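Local coordinates for hypothetical protein (Uncultured marine organism, PDB 2OD6) that is of unknown function but forms a dimer of ferredoxin-like folds and holds a long-chain oxo fatty acid, 10-oxohexadecanoic acid, in a pocket, at residues Pro5-Thr11 with Thr100-Val106; Leu44-Asn50 with Val61-Tyr67. All coordinates share one frame; numbering follows the deposited sequence.

Contact 1: residues Pro5-Thr11 with Thr100-Val106. With OHA (10-oxohexadecanoic acid), chain E.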
ATOM      1  N   PRO A   5      -1.058   5.316 -16.742  1.00 10.51           N
ATOM      2  CA  PRO A   5      -1.351   5.206 -15.306  1.00 13.13           C
ATOM      3  C   PRO A   5      -0.173   5.478 -14.401  1.00 11.37           C
ATOM      4  O   PRO A   5       0.976   5.215 -14.781  1.00 12.38           O
ATOM      5  CB  PRO A   5      -1.774   3.739 -15.144  1.00 12.87           C
ATOM      6  CG  PRO A   5      -1.055   3.039 -16.225  1.00 12.14           C
ATOM      7  CD  PRO A   5      -0.996   3.997 -17.388  1.00 11.37           C
ATOM      8  N   LYS A   6      -0.473   5.958 -13.191  1.00  9.04           N
ATOM      9  CA  LYS A   6       0.497   5.999 -12.131  1.00  7.26           C
ATOM     10  C   LYS A   6       0.897   4.586 -11.754  1.00  6.64           C
ATOM     11  O   LYS A   6       0.159   3.620 -11.958  1.00  8.50           O
ATOM     12  CB  LYS A   6      -0.066   6.720 -10.907  1.00  8.83           C
ATOM     13  CG  LYS A   6      -0.268   8.186 -11.151  1.00 11.84           C
ATOM     14  CD  LYS A   6      -1.313   8.818 -10.304  1.00 20.49           C
ATOM     15  CE  LYS A   6      -0.926   9.003  -8.888  1.00 19.87           C
ATOM     16  NZ  LYS A   6      -1.578  10.265  -8.391  1.00 27.35           N
ATOM     17  N   PHE A   7       2.084   4.480 -11.222  1.00  7.03           N
ATOM     18  CA  PHE A   7       2.645   3.230 -10.740  1.00  8.86           C
ATOM     19  C   PHE A   7       2.895   3.348  -9.215  1.00  9.57           C
ATOM     20  O   PHE A   7       3.306   4.417  -8.756  1.00 11.93           O
ATOM     21  CB  PHE A   7       3.986   2.949 -11.429  1.00  7.36           C
ATOM     22  CG  PHE A   7       3.878   2.117 -12.675  1.00  8.99           C
ATOM     23  CD1 PHE A   7       2.991   2.458 -13.685  1.00 16.21           C
ATOM     24  CD2 PHE A   7       4.657   0.983 -12.833  1.00  9.70           C
ATOM     25  CE1 PHE A   7       2.884   1.687 -14.851  1.00 12.24           C
ATOM     26  CE2 PHE A   7       4.562   0.213 -14.000  1.00 17.40           C
ATOM     27  CZ  PHE A   7       3.674   0.573 -15.002  1.00 15.37           C
ATOM     28  N   THR A   8       2.638   2.264  -8.465  1.00 11.02           N
ATOM     29  CA  THR A   8       2.860   2.193  -7.011  1.00  6.28           C
ATOM     30  C   THR A   8       3.395   0.854  -6.609  1.00 10.27           C
ATOM     31  O   THR A   8       2.868  -0.163  -7.016  1.00 11.57           O
ATOM     32  CB  THR A   8       1.578   2.444  -6.214  1.00 11.50           C
ATOM     33  OG1 THR A   8       1.083   3.752  -6.524  1.00  4.41           O
ATOM     34  CG2 THR A   8       1.828   2.426  -4.682  1.00  6.23           C
ATOM     35  N   SER A   9       4.461   0.881  -5.818  1.00  5.38           N
ATOM     36  CA  SER A   9       5.081  -0.318  -5.288  1.00  7.13           C
ATOM     37  C   SER A   9       4.863  -0.337  -3.780  1.00  6.94           C
ATOM     38  O   SER A   9       4.901   0.732  -3.150  1.00 10.53           O
ATOM     39  CB  SER A   9       6.540  -0.299  -5.602  1.00  9.72           C
ATOM     40  OG  SER A   9       6.759  -0.311  -6.984  1.00 15.37           O
ATOM     41  N   PHE A  10       4.624  -1.528  -3.229  1.00  7.17           N
ATOM     42  CA  PHE A  10       4.462  -1.729  -1.793  1.00  3.27           C
ATOM     43  C   PHE A  10       5.465  -2.712  -1.389  1.00  3.64           C
ATOM     44  O   PHE A  10       5.396  -3.850  -1.831  1.00  3.03           O
ATOM     45  CB  PHE A  10       3.080  -2.297  -1.451  1.00  7.66           C
ATOM     46  CG  PHE A  10       1.951  -1.483  -1.977  1.00  7.20           C
ATOM     47  CD1 PHE A  10       1.464  -0.395  -1.276  1.00  8.58           C
ATOM     48  CD2 PHE A  10       1.390  -1.785  -3.200  1.00 14.56           C
ATOM     49  CE1 PHE A  10       0.419   0.363  -1.778  1.00 13.91           C
ATOM     50  CE2 PHE A  10       0.343  -1.029  -3.705  1.00  2.00           C
ATOM     51  CZ  PHE A  10      -0.139   0.049  -3.004  1.00 11.00           C
ATOM     52  N   THR A  11       6.451  -2.274  -0.632  1.00  2.29           N
ATOM     53  CA  THR A  11       7.481  -3.237  -0.155  1.00  4.76           C
ATOM     54  C   THR A  11       7.139  -3.559   1.275  1.00  4.19           C
ATOM     55  O   THR A  11       7.028  -2.624   2.117  1.00  4.62           O
ATOM     56  CB  THR A  11       8.854  -2.575  -0.279  1.00  8.48           C
ATOM     57  OG1 THR A  11       9.113  -2.296  -1.660  1.00 10.91           O
ATOM     58  CG2 THR A  11       9.959  -3.443   0.274  1.00  2.00           C
ATOM     59  N   THR A 100       9.517  -8.111   0.454  0.50 10.54           N
ATOM     60  CA  THR A 100       8.748  -8.582  -0.700  0.50 12.11           C
ATOM     61  C   THR A 100       7.997  -7.381  -1.242  0.50  9.06           C
ATOM     62  O   THR A 100       7.442  -6.605  -0.471  0.50 11.64           O
ATOM     63  CB  THR A 100       7.775  -9.766  -0.348  0.50 11.40           C
ATOM     64  OG1 THR A 100       6.951  -9.415   0.776  0.50 18.10           O
ATOM     65  CG2 THR A 100       8.553 -11.055  -0.039  0.50 17.34           C
ATOM     66  N   THR A 101       8.031  -7.190  -2.562  1.00  7.20           N
ATOM     67  CA  THR A 101       7.403  -6.019  -3.188  1.00  7.64           C
ATOM     68  C   THR A 101       6.271  -6.389  -4.122  1.00 10.37           C
ATOM     69  O   THR A 101       6.397  -7.296  -4.929  1.00 14.35           O
ATOM     70  CB  THR A 101       8.412  -5.140  -3.934  1.00  8.45           C
ATOM     71  OG1 THR A 101       9.438  -4.751  -3.025  1.00 11.24           O
ATOM     72  CG2 THR A 101       7.735  -3.854  -4.456  1.00  4.78           C
ATOM     73  N   SER A 102       5.162  -5.668  -4.000  1.00 12.08           N
ATOM     74  CA  SER A 102       4.093  -5.793  -4.941  1.00 10.96           C
ATOM     75  C   SER A 102       4.081  -4.525  -5.743  1.00  9.88           C
ATOM     76  O   SER A 102       3.765  -3.454  -5.226  1.00  9.84           O
ATOM     77  CB  SER A 102       2.769  -6.100  -4.232  1.00 12.80           C
ATOM     78  OG  SER A 102       2.816  -7.486  -3.874  1.00 16.73           O
ATOM     79  N   ARG A 103       4.424  -4.648  -7.021  0.50  8.85           N
ATOM     80  CA  ARG A 103       4.432  -3.511  -7.943  0.50  9.27           C
ATOM     81  C   ARG A 103       3.123  -3.479  -8.726  0.50  9.17           C
ATOM     82  O   ARG A 103       2.710  -4.503  -9.305  0.50  9.01           O
ATOM     83  CB  ARG A 103       5.627  -3.607  -8.882  0.50  9.60           C
ATOM     84  CG  ARG A 103       6.963  -3.717  -8.141  0.50 13.95           C
ATOM     85  CD  ARG A 103       8.155  -3.654  -9.073  0.50 20.72           C
ATOM     86  NE  ARG A 103       9.356  -3.234  -8.353  0.50 21.09           N
ATOM     87  CZ  ARG A 103      10.169  -4.048  -7.683  0.50 26.76           C
ATOM     88  NH1 ARG A 103       9.956  -5.360  -7.648  0.50 26.42           N
ATOM     89  NH2 ARG A 103      11.225  -3.541  -7.055  0.50 27.93           N
ATOM     90  N   CYS A 104       2.514  -2.289  -8.764  1.00  9.02           N
ATOM     91  CA  CYS A 104       1.151  -2.072  -9.263  1.00  7.53           C
ATOM     92  C   CYS A 104       1.036  -0.911 -10.238  1.00  6.07           C
ATOM     93  O   CYS A 104       1.905  -0.069 -10.307  1.00  7.13           O
ATOM     94  CB  CYS A 104       0.206  -1.771  -8.077  1.00  6.29           C
ATOM     95  SG  CYS A 104       0.294  -3.079  -6.806  1.00 10.60           S
ATOM     96  N   LEU A 105      -0.060  -0.924 -10.995  1.00 10.40           N
ATOM     97  CA  LEU A 105      -0.622   0.218 -11.704  1.00 12.18           C
ATOM     98  C   LEU A 105      -1.831   0.653 -10.945  1.00 11.00           C
ATOM     99  O   LEU A 105      -2.597  -0.178 -10.472  1.00 10.76           O
ATOM    100  CB  LEU A 105      -1.217  -0.166 -13.073  1.00 15.78           C
ATOM    101  CG  LEU A 105      -0.586  -1.187 -13.973  1.00 24.47           C
ATOM    102  CD1 LEU A 105      -1.402  -1.235 -15.257  1.00 24.26           C
ATOM    103  CD2 LEU A 105       0.833  -0.757 -14.233  1.00 26.91           C
ATOM    104  N   VAL A 106      -2.061   1.950 -10.903  1.00 10.74           N
ATOM    105  CA  VAL A 106      -3.247   2.508 -10.242  1.00  9.74           C
ATOM    106  C   VAL A 106      -4.439   2.345 -11.186  1.00 10.17           C
ATOM    107  O   VAL A 106      -4.431   2.828 -12.326  1.00 11.91           O
ATOM    108  CB  VAL A 106      -3.048   3.980  -9.897  1.00 10.76           C
ATOM    109  CG1 VAL A 106      -4.311   4.558  -9.249  1.00  7.45           C
ATOM    110  CG2 VAL A 106      -1.830   4.161  -9.001  1.00  4.97           C
TER
HETATM  111  O2  OHA E 300       9.319   0.707  -6.527  1.00 14.23           O
HETATM  112  C16 OHA E 300      10.043  -0.125  -5.987  1.00 20.78           C
HETATM  113  O3  OHA E 300       9.842  -1.370  -6.356  1.00 13.67           O
HETATM  114  C15 OHA E 300      11.140   0.224  -4.992  1.00 22.14           C
HETATM  115  C14 OHA E 300      11.536  -0.979  -4.114  1.00 28.73           C
HETATM  116  C13 OHA E 300      12.819  -0.792  -3.267  1.00 34.59           C
HETATM  117  C12 OHA E 300      12.639  -1.049  -1.756  1.00 38.11           C
HETATM  118  C11 OHA E 300      13.950  -1.363  -0.983  1.00 42.40           C
HETATM  119  C10 OHA E 300      14.148  -0.616   0.353  1.00 43.52           C
HETATM  120  C9  OHA E 300      14.678   0.814   0.108  1.00 50.66           C
HETATM  121  C8  OHA E 300      14.534   1.821   1.274  1.00 49.81           C
HETATM  122  C7  OHA E 300      14.862   3.247   0.809  1.00 47.41           C
HETATM  123  O1  OHA E 300      13.996   3.959   0.307  1.00 36.52           O
HETATM  124  C6  OHA E 300      16.243   3.854   0.917  1.00 42.93           C
HETATM  125  C5  OHA E 300      17.245   2.978   1.667  1.00 47.53           C
HETATM  126  C4  OHA E 300      18.586   3.717   1.825  1.00 46.80           C
HETATM  127  C3  OHA E 300      19.637   3.015   2.708  1.00 44.51           C
HETATM  128  C2  OHA E 300      19.180   2.641   4.124  1.00 39.65           C
HETATM  129  C1  OHA E 300      19.221   1.131   4.320  1.00 38.60           C
HETATM  130  O   HOH W   1       5.249  -0.053  -9.540  1.00 13.76           O
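Phe7 and Leu105 lie side by side, pointing the same way from the sheet, with Leu105 CD2 over one face of the phenyl ring. CD2 comes unusually close, 3.2 Å from Phe7 CZ, so the exact fit is doubtful. Further along this face, Ser9 and Arg103 form a non-hydrogen-bonded antiparallel pair aimed at the fatty acid. Ser9 OG, anti to its carbonyl carbon (chi1 -62°), donates to OHA O2 at 2.8 Å and accepts a hydrogen bond from a water. Arg103, in one of two modelled conformers, reaches out extended as far as NE; its NH2 comes within 2.7 Å of OHA O3, while Thr101 CG2 sits over the centre of one guanidinium face. Thr11 OG1 and Thr101 OG1 share a 2.8 Å hydrogen bond. On the other face, Cys104 SG approaches the edge of Phe10 in the ring plane, 3.7 Å from CE2, a sulfur-aromatic contact. Backbone bonds at Thr8-Cys104 and Phe10-Ser102 join this inner strand to its neighbour at the sheet's edge, where Cys104 to Val106 pair with a strand of the second subunit. The face carrying Ser9 and Arg103 thus gives the carboxylate a hydroxyl donor and a guanidinium, which probably favours its anionic form.

Contact 2: residues Leu44-Asn50 with Val61-Tyr67. With OHA (10-oxohexadecanoic acid), chain E.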
ATOM      1  N   LEU A  44       9.224  10.175  -8.322  1.00  8.81           N
ATOM      2  CA  LEU A  44       8.567   9.757  -7.083  1.00 10.31           C
ATOM      3  C   LEU A  44       7.670  10.889  -6.622  1.00 12.03           C
ATOM      4  O   LEU A  44       8.116  12.024  -6.477  1.00 11.09           O
ATOM      5  CB  LEU A  44       9.578   9.437  -5.966  1.00 13.04           C
ATOM      6  CG  LEU A  44       9.014   8.824  -4.658  1.00  8.16           C
ATOM      7  CD1 LEU A  44       8.563   7.396  -4.827  1.00  6.56           C
ATOM      8  CD2 LEU A  44      10.055   8.907  -3.571  1.00  8.50           C
ATOM      9  N   LEU A  45       6.392  10.581  -6.416  1.00 11.44           N
ATOM     10  CA  LEU A  45       5.443  11.589  -5.921  1.00 13.27           C
ATOM     11  C   LEU A  45       5.400  11.601  -4.377  1.00 12.64           C
ATOM     12  O   LEU A  45       5.345  12.673  -3.763  1.00 12.61           O
ATOM     13  CB  LEU A  45       4.041  11.371  -6.520  1.00 14.03           C
ATOM     14  CG  LEU A  45       3.735  11.643  -8.000  1.00 14.70           C
ATOM     15  CD1 LEU A  45       2.292  11.129  -8.286  1.00  9.97           C
ATOM     16  CD2 LEU A  45       3.913  13.113  -8.434  1.00 12.68           C
ATOM     17  N   LYS A  46       5.481  10.421  -3.764  1.00 12.51           N
ATOM     18  CA  LYS A  46       5.325  10.279  -2.334  1.00 11.45           C
ATOM     19  C   LYS A  46       5.937   8.976  -1.887  1.00 12.61           C
ATOM     20  O   LYS A  46       5.904   7.954  -2.625  1.00  9.15           O
ATOM     21  CB  LYS A  46       3.837  10.330  -1.933  1.00 13.02           C
ATOM     22  CG  LYS A  46       3.570  10.338  -0.440  1.00 16.53           C
ATOM     23  CD  LYS A  46       2.063  10.325  -0.122  1.00 15.44           C
ATOM     24  CE  LYS A  46       1.771   9.650   1.240  1.00 26.50           C
ATOM     25  NZ  LYS A  46       0.342   9.785   1.562  1.00 24.57           N
ATOM     26  N   PHE A  47       6.516   9.015  -0.678  1.00 10.71           N
ATOM     27  CA  PHE A  47       6.954   7.805   0.033  1.00  7.34           C
ATOM     28  C   PHE A  47       6.273   7.722   1.422  1.00  9.42           C
ATOM     29  O   PHE A  47       6.018   8.749   2.039  1.00 12.51           O
ATOM     30  CB  PHE A  47       8.456   7.834   0.228  1.00  5.70           C
ATOM     31  CG  PHE A  47       8.967   6.771   1.156  1.00  9.71           C
ATOM     32  CD1 PHE A  47       9.307   5.539   0.669  1.00 11.01           C
ATOM     33  CD2 PHE A  47       9.142   7.028   2.531  1.00 12.19           C
ATOM     34  CE1 PHE A  47       9.785   4.552   1.514  1.00  5.35           C
ATOM     35  CE2 PHE A  47       9.625   6.044   3.389  1.00 11.91           C
ATOM     36  CZ  PHE A  47       9.964   4.813   2.872  1.00  8.36           C
ATOM     37  N   SER A  48       6.005   6.499   1.916  1.00 12.02           N
ATOM     38  CA  SER A  48       5.509   6.321   3.310  1.00  6.29           C
ATOM     39  C   SER A  48       6.007   5.050   3.852  1.00  7.41           C
ATOM     40  O   SER A  48       6.255   4.158   3.072  1.00  8.24           O
ATOM     41  CB  SER A  48       3.976   6.449   3.432  1.00 14.89           C
ATOM     42  OG  SER A  48       3.271   5.335   2.914  1.00  9.50           O
HETATM   43  N   MSE A  49       6.236   5.016   5.171  1.00  6.89           N
HETATM   44  CA  MSE A  49       6.583   3.781   5.896  1.00  8.65           C
HETATM   45  C   MSE A  49       5.490   3.587   6.944  1.00 11.00           C
HETATM   46  O   MSE A  49       5.112   4.522   7.622  1.00  8.55           O
HETATM   47  CB  MSE A  49       8.011   3.843   6.488  1.00  4.50           C
HETATM   48  CG  MSE A  49       8.447   2.693   7.307  1.00 13.90           C
HETATM   49 SE   MSE A  49      10.407   2.761   7.182  0.75 20.78          SE
HETATM   50  CE  MSE A  49      10.549   4.695   7.772  1.00 12.70           C
ATOM     51  N   ASN A  50       5.034   2.335   7.128  1.00  8.98           N
ATOM     52  CA  ASN A  50       3.788   2.081   7.897  1.00  5.21           C
ATOM     53  C   ASN A  50       4.007   0.906   8.729  1.00  8.97           C
ATOM     54  O   ASN A  50       4.444  -0.062   8.163  1.00  2.48           O
ATOM     55  CB  ASN A  50       2.631   1.824   6.913  1.00 11.25           C
ATOM     56  CG  ASN A  50       2.439   2.951   5.918  1.00 12.97           C
ATOM     57  OD1 ASN A  50       1.721   3.906   6.206  1.00 13.54           O
ATOM     58  ND2 ASN A  50       3.074   2.836   4.691  1.00 17.17           N
ATOM     59  N   VAL A  61       6.991  -3.460   8.452  1.00  2.00           N
ATOM     60  CA  VAL A  61       6.573  -2.156   7.872  1.00  2.00           C
ATOM     61  C   VAL A  61       6.193  -2.388   6.465  1.00  3.19           C
ATOM     62  O   VAL A  61       6.731  -3.224   5.787  1.00  2.83           O
ATOM     63  CB  VAL A  61       7.691  -1.112   7.998  1.00  8.26           C
ATOM     64  CG1 VAL A  61       7.978  -0.862   9.521  1.00  4.24           C
ATOM     65  CG2 VAL A  61       8.969  -1.518   7.251  1.00  7.54           C
ATOM     66  N   VAL A  62       5.247  -1.588   5.979  1.00  4.21           N
ATOM     67  CA  VAL A  62       5.010  -1.511   4.567  1.00  7.62           C
ATOM     68  C   VAL A  62       5.452  -0.126   4.095  1.00  5.25           C
ATOM     69  O   VAL A  62       5.025   0.893   4.624  1.00  9.61           O
ATOM     70  CB  VAL A  62       3.496  -1.747   4.191  1.00  8.70           C
ATOM     71  CG1 VAL A  62       3.231  -1.511   2.670  1.00  2.82           C
ATOM     72  CG2 VAL A  62       3.094  -3.166   4.587  1.00  6.38           C
HETATM   73  N   MSE A  63       6.285  -0.126   3.056  1.00  2.18           N
HETATM   74  CA  MSE A  63       6.775   1.056   2.408  1.00 10.15           C
HETATM   75  C   MSE A  63       6.059   1.296   1.066  1.00  7.85           C
HETATM   76  O   MSE A  63       5.955   0.383   0.215  1.00 10.09           O
HETATM   77  CB  MSE A  63       8.277   0.891   2.254  1.00  9.88           C
HETATM   78  CG  MSE A  63       8.969   0.858   3.618  1.00 13.55           C
HETATM   79 SE   MSE A  63      10.895   0.820   3.305  0.75 25.14          SE
HETATM   80  CE  MSE A  63      11.115  -0.939   2.692  1.00  2.00           C
ATOM     81  N   THR A  64       5.526   2.482   0.849  1.00 10.24           N
ATOM     82  CA  THR A  64       4.839   2.705  -0.358  1.00 10.67           C
ATOM     83  C   THR A  64       5.645   3.734  -1.158  1.00 13.02           C
ATOM     84  O   THR A  64       6.101   4.717  -0.602  1.00 14.03           O
ATOM     85  CB  THR A  64       3.387   3.210  -0.129  1.00 14.94           C
ATOM     86  OG1 THR A  64       3.460   4.544   0.353  1.00 21.00           O
ATOM     87  CG2 THR A  64       2.637   2.329   0.878  1.00  2.00           C
ATOM     88  N   TYR A  65       5.829   3.468  -2.454  1.00 10.50           N
ATOM     89  CA  TYR A  65       6.457   4.385  -3.392  1.00  9.83           C
ATOM     90  C   TYR A  65       5.432   4.766  -4.447  1.00  6.65           C
ATOM     91  O   TYR A  65       4.980   3.914  -5.198  1.00  6.21           O
ATOM     92  CB  TYR A  65       7.616   3.671  -4.056  1.00 10.19           C
ATOM     93  CG  TYR A  65       8.654   3.253  -3.106  1.00  4.37           C
ATOM     94  CD1 TYR A  65       8.540   2.025  -2.457  1.00  4.71           C
ATOM     95  CD2 TYR A  65       9.743   4.063  -2.809  1.00 12.13           C
ATOM     96  CE1 TYR A  65       9.506   1.579  -1.532  1.00 10.57           C
ATOM     97  CE2 TYR A  65      10.739   3.614  -1.871  1.00  7.23           C
ATOM     98  CZ  TYR A  65      10.584   2.388  -1.260  1.00 16.86           C
ATOM     99  OH  TYR A  65      11.514   1.980  -0.375  1.00 12.40           O
ATOM    100  N   GLU A  66       5.023   6.012  -4.501  1.00 11.36           N
ATOM    101  CA  GLU A  66       4.033   6.419  -5.449  1.00 11.47           C
ATOM    102  C   GLU A  66       4.732   7.181  -6.582  1.00 13.71           C
ATOM    103  O   GLU A  66       5.227   8.273  -6.366  1.00  9.88           O
ATOM    104  CB  GLU A  66       3.005   7.344  -4.796  1.00 17.98           C
ATOM    105  CG  GLU A  66       1.996   6.601  -3.942  1.00 20.99           C
ATOM    106  CD  GLU A  66       1.154   7.499  -3.100  1.00 18.45           C
ATOM    107  OE1 GLU A  66       0.518   8.458  -3.614  1.00 16.89           O
ATOM    108  OE2 GLU A  66       1.121   7.213  -1.894  1.00 13.43           O
ATOM    109  N   TYR A  67       4.742   6.597  -7.778  1.00 10.60           N
ATOM    110  CA  TYR A  67       5.352   7.199  -8.939  1.00 10.63           C
ATOM    111  C   TYR A  67       4.354   7.823  -9.921  1.00 11.15           C
ATOM    112  O   TYR A  67       3.187   7.410 -10.022  1.00 10.85           O
ATOM    113  CB  TYR A  67       6.165   6.158  -9.672  1.00  7.06           C
ATOM    114  CG  TYR A  67       7.145   5.369  -8.814  1.00  6.65           C
ATOM    115  CD1 TYR A  67       8.363   5.906  -8.453  1.00  8.54           C
ATOM    116  CD2 TYR A  67       6.860   4.071  -8.408  1.00  7.87           C
ATOM    117  CE1 TYR A  67       9.280   5.175  -7.681  1.00  9.89           C
ATOM    118  CE2 TYR A  67       7.773   3.339  -7.663  1.00 10.95           C
ATOM    119  CZ  TYR A  67       8.987   3.901  -7.328  1.00  8.61           C
ATOM    120  OH  TYR A  67       9.920   3.189  -6.608  1.00  9.45           O
TER
HETATM  121  O2  OHA E 300       9.319   0.707  -6.527  1.00 14.23           O
HETATM  122  C16 OHA E 300      10.043  -0.125  -5.987  1.00 20.78           C
HETATM  123  O3  OHA E 300       9.842  -1.370  -6.356  1.00 13.67           O
HETATM  124  C15 OHA E 300      11.140   0.224  -4.992  1.00 22.14           C
HETATM  125  C14 OHA E 300      11.536  -0.979  -4.114  1.00 28.73           C
HETATM  126  C13 OHA E 300      12.819  -0.792  -3.267  1.00 34.59           C
HETATM  127  C12 OHA E 300      12.639  -1.049  -1.756  1.00 38.11           C
HETATM  128  C11 OHA E 300      13.950  -1.363  -0.983  1.00 42.40           C
HETATM  129  C10 OHA E 300      14.148  -0.616   0.353  1.00 43.52           C
HETATM  130  C9  OHA E 300      14.678   0.814   0.108  1.00 50.66           C
HETATM  131  C8  OHA E 300      14.534   1.821   1.274  1.00 49.81           C
HETATM  132  C7  OHA E 300      14.862   3.247   0.809  1.00 47.41           C
HETATM  133  O1  OHA E 300      13.996   3.959   0.307  1.00 36.52           O
HETATM  134  C6  OHA E 300      16.243   3.854   0.917  1.00 42.93           C
HETATM  135  C5  OHA E 300      17.245   2.978   1.667  1.00 47.53           C
HETATM  136  C4  OHA E 300      18.586   3.717   1.825  1.00 46.80           C
HETATM  137  C3  OHA E 300      19.637   3.015   2.708  1.00 44.51           C
HETATM  138  C2  OHA E 300      19.180   2.641   4.124  1.00 39.65           C
HETATM  139  C1  OHA E 300      19.221   1.131   4.320  1.00 38.60           C
HETATM  140  O   HOH W   2      -1.053   8.791  -0.846  1.00 17.52           O
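Phe47 carries its CG anti to the backbone N (chi1 169°), whereas Tyr65 carries its own anti to the carbonyl carbon (chi1 -62°), and from this non-hydrogen-bonded pair the two side chains run alongside each other. Their rings make an offset edge-to-face contact, planes at 62°: the Phe47 edge presents CD1 to a face of Tyr65, 3.5 Å from CE2. The opposite face of Tyr65 is covered by OHA C15, and Leu44 CD1 lies at its edge. Tyr65 OH donates to the ketone oxygen, OHA O1, at 3.2 Å, and Tyr67 OH donates to OHA O2 at 2.6 Å. Met63, a selenomethionine here, sets SE at the edge of the Phe47 ring, a Met-aromatic contact, and brings CE against the lipid chain. These strands form the beta hairpin of the ferredoxin-like fold, interrupted by a classic beta bulge in which Leu45 and Lys46 both face Glu66; Leu45 N bonds Glu66 O at 2.6 Å, while the bond from Lys46 N is weak. On the face turned from the ligand, Ser48 OG and Thr64 OG1 are hydrogen-bonded at 2.7 Å. Asn50 ND2 spends its two N-H groups on Val62 O (2.8 Å) and Ser48 OG (3.1 Å), both in the amide plane, which fixes the amide's rotation. Lys46 and Glu66 run side by side, linked through a water rather than directly; Glu66 makes its salt bridge with Lys46 of the second subunit.

Contacts 1 and 2, centres 10 Å apart, belong to one four-stranded sheet, in which strands 7-15 and 59-67 are the inner neighbours. Backbone approaches join them: Thr11 O to Met63 N and Phe7 O to Tyr67 N, each 2.8 Å and probably a hydrogen bond. The ligand spans both. Its carboxylate oxygen O2 takes a donor from each contact, Ser9 of contact 1 and Tyr67 of contact 2, while the ketone further along the chain is held from contact 2. Strands 98-109 and 44-52 lie at the two edges, and each pairs with a strand of the second subunit, consistent with the barrel that dimeric alpha-beta-barrel relatives build.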